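Local coordinates for protein UDP-glucose 6-dehydrogenase (Pyrobaculum islandicum, PDB 3VTF) that probably oxidises UDP-glucose to UDP-glucuronate with two molecules of NAD+, the one reaction of its biosynthetic pathway, at residues Glu175-Glu179 against Gly180-Glu184; Gly340-Lys344 against Pro345-Asp349. All blocks are in the same frame, centred on the assembly; numbering follows the deposited sequence.

Contact 1 of 2, residues Glu175-Glu179 against Gly180-Glu184; sequences EFLRE and GSALE. With UPG (uridine-5'-diphosphate-glucose), chain B.
Arg178 and Ser181 meet at the two ends of a type II beta turn, closed by Ser181 N donating to Arg178 O at 3.0 Å. Gly180 takes the turn's third place with a positive phi (91°), where a CB would collide with Glu179 O. The Arg178 side chain can be followed outward: CB passes between Ser181 OG and O3B, the oxygen linking the beta phosphate to the glucose; CG, anti to the carbonyl carbon (chi1 -39°), lies 3.6 Å from the glucosyl O2' of the ligand, and CD runs on past the same oxygen. The chain then bends at chi3 and sets the guanidinium beside Ser181 OG, 3.3 Å from Arg178 NH2 and oblique to the guanidinium plane. At the tip NH2 forms a salt bridge with Asp185, whose other carboxylate oxygen bonds to Ser181 OG, and Arg268 of the second subunit packs against the arginine.

This loop leads from strand 169-172 into helix 182-187 of the NAD-binding domain, and its backbone is a sugar-nucleotide binding surface. Glu179 N gives its hydrogen to phosphate oxygen O1B of UDP-glucose at 2.9 Å, while glucosyl O4' donates to Leu177 O at 2.8 Å and O3' to Phe176 O. The Glu175 chain bends at chi2, and OE1, met nearly along its C-O axis, receives Leu177 N at 3.1 Å. Without that carboxylate, as with an alanine here, Leu177 N would probably lose its acceptor and the strip presenting Leu177 O to the glucose would be freer to shift. Leu177 turns its isobutyl group to the first turn of the helix, CD1 resting 4.2 Å from Ala182 CB and CD2 beside Ala182 O.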
loop_
_atom_site.group_PDB
_atom_site.type_symbol
_atom_site.label_atom_id
_atom_site.label_comp_id
_atom_site.label_asym_id
_atom_site.label_seq_id
_atom_site.Cartn_x
_atom_site.Cartn_y
_atom_site.Cartn_z
ATOM N N GLU A 175 14.946 -13.516 0.982
ATOM C CA GLU A 175 13.909 -14.562 1.170
ATOM C C GLU A 175 12.613 -13.911 1.571
ATOM O O GLU A 175 12.624 -12.785 2.079
ATOM C CB GLU A 175 14.379 -15.575 2.194
ATOM C CG GLU A 175 14.755 -14.907 3.506
ATOM C CD GLU A 175 13.540 -14.633 4.336
ATOM O OE1 GLU A 175 12.476 -15.356 4.156
ATOM O OE2 GLU A 175 13.621 -13.717 5.167
ATOM N N PHE A 176 11.506 -14.536 1.192
ATOM C CA PHE A 176 10.210 -13.958 1.341
ATOM C C PHE A 176 9.248 -14.943 1.981
ATOM O O PHE A 176 8.021 -14.698 1.940
ATOM C CB PHE A 176 9.689 -13.557 -0.044
ATOM C CG PHE A 176 10.529 -12.501 -0.725
ATOM C CD1 PHE A 176 10.545 -11.173 -0.249
ATOM C CD2 PHE A 176 11.347 -12.846 -1.799
ATOM C CE1 PHE A 176 11.334 -10.183 -0.862
ATOM C CE2 PHE A 176 12.120 -11.856 -2.437
ATOM C CZ PHE A 176 12.134 -10.538 -1.935
ATOM N N LEU A 177 9.801 -15.976 2.629
ATOM C CA LEU A 177 9.045 -17.033 3.264
ATOM C C LEU A 177 8.197 -16.422 4.395
ATOM O O LEU A 177 8.719 -15.680 5.207
ATOM C CB LEU A 177 10.033 -18.051 3.929
ATOM C CG LEU A 177 10.993 -18.761 2.904
ATOM C CD1 LEU A 177 11.543 -19.981 3.609
ATOM C CD2 LEU A 177 10.295 -19.170 1.578
ATOM N N ARG A 178 6.943 -16.837 4.536
ATOM C CA ARG A 178 6.209 -16.525 5.786
ATOM C C ARG A 178 6.176 -17.716 6.715
ATOM O O ARG A 178 5.953 -18.895 6.302
ATOM C CB ARG A 178 4.771 -16.039 5.534
ATOM C CG ARG A 178 4.677 -15.149 4.338
ATOM C CD ARG A 178 3.232 -14.783 4.065
ATOM N NE ARG A 178 2.460 -15.862 3.467
ATOM C CZ ARG A 178 2.528 -16.251 2.203
ATOM N NH1 ARG A 178 3.349 -15.662 1.339
ATOM N NH2 ARG A 178 1.753 -17.252 1.803
ATOM N N GLU A 179 6.351 -17.426 7.990
ATOM C CA GLU A 179 6.188 -18.475 8.970
ATOM C C GLU A 179 4.775 -19.011 8.876
ATOM O O GLU A 179 3.812 -18.239 8.606
ATOM C CB GLU A 179 6.410 -17.936 10.359
ATOM C CG GLU A 179 7.738 -18.271 10.955
ATOM C CD GLU A 179 7.782 -17.937 12.456
ATOM O OE1 GLU A 179 7.215 -18.692 13.303
ATOM O OE2 GLU A 179 8.413 -16.933 12.743
ATOM N N GLY A 180 4.617 -20.316 9.068
ATOM C CA GLY A 180 3.282 -20.871 8.891
ATOM C C GLY A 180 2.970 -21.355 7.523
ATOM O O GLY A 180 2.220 -22.306 7.367
ATOM N N SER A 181 3.583 -20.771 6.497
ATOM C CA SER A 181 3.456 -21.352 5.149
ATOM C C SER A 181 4.859 -21.402 4.419
ATOM O O SER A 181 4.937 -21.169 3.258
ATOM C CB SER A 181 2.441 -20.571 4.353
ATOM O OG SER A 181 2.742 -19.175 4.350
ATOM N N ALA A 182 5.938 -21.644 5.155
ATOM C CA ALA A 182 7.267 -21.407 4.588
ATOM C C ALA A 182 7.562 -22.428 3.451
ATOM O O ALA A 182 8.191 -22.111 2.450
ATOM C CB ALA A 182 8.262 -21.569 5.706
ATOM N N LEU A 183 7.162 -23.680 3.644
ATOM C CA LEU A 183 7.441 -24.724 2.598
ATOM C C LEU A 183 6.701 -24.408 1.335
ATOM O O LEU A 183 7.272 -24.444 0.217
ATOM C CB LEU A 183 7.067 -26.139 3.065
ATOM C CG LEU A 183 8.071 -26.739 3.992
ATOM C CD1 LEU A 183 7.318 -27.925 4.557
ATOM C CD2 LEU A 183 9.341 -27.183 3.196
ATOM N N GLU A 184 5.414 -24.077 1.452
ATOM C CA GLU A 184 4.740 -23.644 0.244
ATOM C C GLU A 184 5.389 -22.405 -0.408
ATOM O O GLU A 184 5.534 -22.340 -1.634
ATOM C CB GLU A 184 3.266 -23.314 0.548
ATOM C CG GLU A 184 2.507 -22.612 -0.583
ATOM C CD GLU A 184 1.046 -22.301 -0.181
ATOM O OE1 GLU A 184 0.617 -22.776 0.899
ATOM O OE2 GLU A 184 0.339 -21.576 -0.922
HETATM N N1 UPG B . -0.774 -8.981 10.561
HETATM C C2 UPG B . -1.761 -7.989 10.836
HETATM N N3 UPG B . -2.669 -7.704 9.900
HETATM C C4 UPG B . -2.600 -8.314 8.656
HETATM C C5 UPG B . -1.605 -9.299 8.325
HETATM C C6 UPG B . -0.659 -9.572 9.334
HETATM O O2 UPG B . -1.816 -7.393 11.958
HETATM O O4 UPG B . -3.456 -7.971 7.774
HETATM C C1C UPG B . 0.204 -9.207 11.651
HETATM C C2C UPG B . 0.262 -10.682 11.994
HETATM O O2C UPG B . -0.674 -11.039 13.009
HETATM C C3C UPG B . 1.712 -10.841 12.500
HETATM C C4C UPG B . 2.507 -9.822 11.683
HETATM O O4C UPG B . 1.509 -8.971 11.076
HETATM O O3C UPG B . 1.791 -10.369 13.872
HETATM C C5C UPG B . 3.355 -10.460 10.557
HETATM O O5C UPG B . 2.550 -11.460 9.922
HETATM P PA UPG B . 3.201 -12.367 8.659
HETATM O O1A UPG B . 3.553 -11.443 7.448
HETATM O O2A UPG B . 2.347 -13.652 8.508
HETATM O O3A UPG B . 4.465 -12.985 9.443
HETATM P PB UPG B . 6.013 -13.273 8.983
HETATM O O1B UPG B . 6.239 -14.760 9.088
HETATM O O2B UPG B . 6.654 -12.351 10.050
HETATM O O3B UPG B . 6.253 -12.912 7.448
HETATM C "C1'" UPG B . 6.856 -11.638 7.066
HETATM C "C2'" UPG B . 6.527 -11.416 5.606
HETATM C "C3'" UPG B . 7.345 -12.430 4.770
HETATM C "C4'" UPG B . 8.839 -12.220 5.112
HETATM C "C5'" UPG B . 9.046 -12.608 6.630
HETATM C "C6'" UPG B . 10.470 -12.426 7.201
HETATM O "O2'" UPG B . 5.095 -11.796 5.621
HETATM O "O3'" UPG B . 7.085 -12.150 3.409
HETATM O "O4'" UPG B . 9.588 -13.172 4.325
HETATM O "O5'" UPG B . 8.260 -11.594 7.319
HETATM O "O6'" UPG B . 11.145 -11.356 6.496
#

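Contact 2 of 2, residues Gly340-Lys344 against Pro345-Asp349; sequences GLAFK and PNTDD. With UPG (uridine-5'-diphosphate-glucose), chain B.
Lys344 CG lies over the centre of the ring of its own neighbour, Phe343, 3.7 Å above the plane. Next to the peptide link, Lys344 CB and Pro345 CD make a tight contact of 3.2 Å. Lys344 CG is placed between the backbone N and the carbonyl carbon (chi1 58°); from there the chain runs extended, crossing Thr347 at about a right angle with CE near CG2, and brings NZ to UDP-glucose O2A at 2.6 Å. The same ammonium probably also bonds to Glu179 O, though that distance is unusually short.

The ring of Phe343 is engaged on its rim as well. Asp349 O and the ligand's bridging O3A lie in its plane at the edge, and the Asp349 carboxylate, turned 72° from the ring, brings OD2 to 3.7 Å from Phe343 CE2. That carboxylate is chiefly held by a salt bridge to Arg351.

Two bonds close the loop. Phe343 N donates to Asp349 O at 2.9 Å, and Ala342 CA brings a C-H to the same oxygen. Thr347 OG1 makes a weak bond to Lys344 O at 3.2 Å, while Thr347 O, buried against Ala342 CB, has no polar partner in the model. Phe343 O accepts the ribose hydroxyl O3C at 2.8 Å and, weakly, O2C. Such a loop, leaving the carboxyl end of the inner strand 335-339 of a parallel sheet and running on to helix 354-364, is the nucleotide-binding site expected of an alpha/beta domain, here the UDP-binding domain of the UDP-glucose/GDP-mannose dehydrogenase family.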
loop_
_atom_site.group_PDB
_atom_site.type_symbol
_atom_site.label_atom_id
_atom_site.label_comp_id
_atom_site.label_asym_id
_atom_site.label_seq_id
_atom_site.Cartn_x
_atom_site.Cartn_y
_atom_site.Cartn_z
ATOM N N GLY A 340 -4.562 -15.550 23.155
ATOM C CA GLY A 340 -3.631 -15.543 22.016
ATOM C C GLY A 340 -2.283 -14.925 22.463
ATOM O O GLY A 340 -2.256 -13.805 22.945
ATOM N N LEU A 341 -1.189 -15.697 22.351
ATOM C CA LEU A 341 0.106 -15.228 22.724
ATOM C C LEU A 341 1.056 -15.400 21.536
ATOM O O LEU A 341 2.045 -14.691 21.462
ATOM C CB LEU A 341 0.634 -16.050 23.899
ATOM C CG LEU A 341 -0.161 -15.883 25.185
ATOM C CD1 LEU A 341 0.258 -16.896 26.246
ATOM C CD2 LEU A 341 -0.075 -14.462 25.751
ATOM N N ALA A 342 0.845 -16.420 20.687
ATOM C CA ALA A 342 1.647 -16.548 19.455
ATOM C C ALA A 342 1.501 -15.258 18.636
ATOM O O ALA A 342 0.446 -14.633 18.662
ATOM C CB ALA A 342 1.180 -17.721 18.610
ATOM N N PHE A 343 2.509 -14.878 17.859
ATOM C CA PHE A 343 2.477 -13.576 17.166
ATOM C C PHE A 343 1.517 -13.580 15.982
ATOM O O PHE A 343 1.076 -12.525 15.512
ATOM C CB PHE A 343 3.900 -13.169 16.704
ATOM C CG PHE A 343 4.328 -13.705 15.359
ATOM C CD1 PHE A 343 4.184 -12.950 14.233
ATOM C CD2 PHE A 343 4.986 -14.900 15.268
ATOM C CE1 PHE A 343 4.660 -13.372 13.001
ATOM C CE2 PHE A 343 5.456 -15.360 14.049
ATOM C CZ PHE A 343 5.304 -14.604 12.909
ATOM N N LYS A 344 1.175 -14.778 15.532
ATOM C CA LYS A 344 0.049 -14.979 14.634
ATOM C C LYS A 344 -0.433 -16.430 14.779
ATOM O O LYS A 344 0.227 -17.226 15.495
ATOM C CB LYS A 344 0.443 -14.747 13.207
ATOM C CG LYS A 344 1.598 -15.656 12.763
ATOM C CD LYS A 344 1.769 -15.384 11.306
ATOM C CE LYS A 344 2.488 -16.549 10.684
ATOM N NZ LYS A 344 2.769 -16.145 9.283
ATOM N N PRO A 345 -1.597 -16.783 14.142
ATOM C CA PRO A 345 -2.112 -18.140 14.303
ATOM C C PRO A 345 -1.198 -19.214 13.686
ATOM O O PRO A 345 -0.473 -18.970 12.713
ATOM C CB PRO A 345 -3.448 -18.116 13.506
ATOM C CG PRO A 345 -3.884 -16.663 13.543
ATOM C CD PRO A 345 -2.551 -15.952 13.338
ATOM N N ASN A 346 -1.259 -20.410 14.274
ATOM C CA ASN A 346 -0.533 -21.533 13.715
ATOM C C ASN A 346 1.031 -21.434 13.775
ATOM O O ASN A 346 1.772 -21.742 12.801
ATOM C CB ASN A 346 -1.038 -21.825 12.314
ATOM C CG ASN A 346 -0.924 -23.298 12.004
ATOM O OD1 ASN A 346 -1.003 -24.148 12.936
ATOM N ND2 ASN A 346 -0.668 -23.632 10.734
ATOM N N THR A 347 1.507 -20.932 14.914
ATOM C CA THR A 347 2.933 -21.004 15.231
ATOM C C THR A 347 2.941 -21.036 16.719
ATOM O O THR A 347 1.911 -20.771 17.406
ATOM C CB THR A 347 3.734 -19.754 14.820
ATOM O OG1 THR A 347 3.091 -18.613 15.404
ATOM C CG2 THR A 347 3.791 -19.523 13.297
ATOM N N ASP A 348 4.124 -21.325 17.255
ATOM C CA ASP A 348 4.294 -21.286 18.686
ATOM C C ASP A 348 5.271 -20.153 19.056
ATOM O O ASP A 348 5.538 -19.888 20.233
ATOM C CB ASP A 348 4.670 -22.658 19.290
ATOM C CG ASP A 348 6.031 -23.160 18.831
ATOM O OD1 ASP A 348 6.418 -22.811 17.709
ATOM O OD2 ASP A 348 6.698 -23.918 19.603
ATOM N N ASP A 349 5.702 -19.454 18.038
ATOM C CA ASP A 349 6.573 -18.269 18.148
ATOM C C ASP A 349 5.878 -17.084 18.850
ATOM O O ASP A 349 4.817 -16.605 18.373
ATOM C CB ASP A 349 6.976 -17.879 16.692
ATOM C CG ASP A 349 8.069 -16.843 16.631
ATOM O OD1 ASP A 349 8.390 -16.212 17.649
ATOM O OD2 ASP A 349 8.626 -16.654 15.530
HETATM N N1 UPG B . -0.774 -8.981 10.561
HETATM C C2 UPG B . -1.761 -7.989 10.836
HETATM N N3 UPG B . -2.669 -7.704 9.900
HETATM C C4 UPG B . -2.600 -8.314 8.656
HETATM C C5 UPG B . -1.605 -9.299 8.325
HETATM C C6 UPG B . -0.659 -9.572 9.334
HETATM O O2 UPG B . -1.816 -7.393 11.958
HETATM O O4 UPG B . -3.456 -7.971 7.774
HETATM C C1C UPG B . 0.204 -9.207 11.651
HETATM C C2C UPG B . 0.262 -10.682 11.994
HETATM O O2C UPG B . -0.674 -11.039 13.009
HETATM C C3C UPG B . 1.712 -10.841 12.500
HETATM C C4C UPG B . 2.507 -9.822 11.683
HETATM O O4C UPG B . 1.509 -8.971 11.076
HETATM O O3C UPG B . 1.791 -10.369 13.872
HETATM C C5C UPG B . 3.355 -10.460 10.557
HETATM O O5C UPG B . 2.550 -11.460 9.922
HETATM P PA UPG B . 3.201 -12.367 8.659
HETATM O O1A UPG B . 3.553 -11.443 7.448
HETATM O O2A UPG B . 2.347 -13.652 8.508
HETATM O O3A UPG B . 4.465 -12.985 9.443
HETATM P PB UPG B . 6.013 -13.273 8.983
HETATM O O1B UPG B . 6.239 -14.760 9.088
HETATM O O2B UPG B . 6.654 -12.351 10.050
HETATM O O3B UPG B . 6.253 -12.912 7.448
HETATM C "C1'" UPG B . 6.856 -11.638 7.066
HETATM C "C2'" UPG B . 6.527 -11.416 5.606
HETATM C "C3'" UPG B . 7.345 -12.430 4.770
HETATM C "C4'" UPG B . 8.839 -12.220 5.112
HETATM C "C5'" UPG B . 9.046 -12.608 6.630
HETATM C "C6'" UPG B . 10.470 -12.426 7.201
HETATM O "O2'" UPG B . 5.095 -11.796 5.621
HETATM O "O3'" UPG B . 7.085 -12.150 3.409
HETATM O "O4'" UPG B . 9.588 -13.172 4.325
HETATM O "O5'" UPG B . 8.260 -11.594 7.319
HETATM O "O6'" UPG B . 11.145 -11.356 6.496
#

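How the contacts relate
Contacts 1 and 2 follow in series along the chain, their centres 15 Å apart, and belong to different domains: 175-184 leaves strand 169-172 of the eight-stranded mixed sheet in the NAD-binding domain, and 340-349 leaves strand 335-339 of the six-stranded parallel sheet in the UDP-binding domain. The long helix 221-251 lies between them in sequence. They nevertheless meet at one UDP-glucose, with contact 1 on the glucose and its phosphate and contact 2 on the ribose and the alpha phosphate. Packing of Glu179 against Phe343 and Thr347 joins the loops directly. The substrate is therefore clasped across the cleft, which is consistent with its binding coupling the two domains.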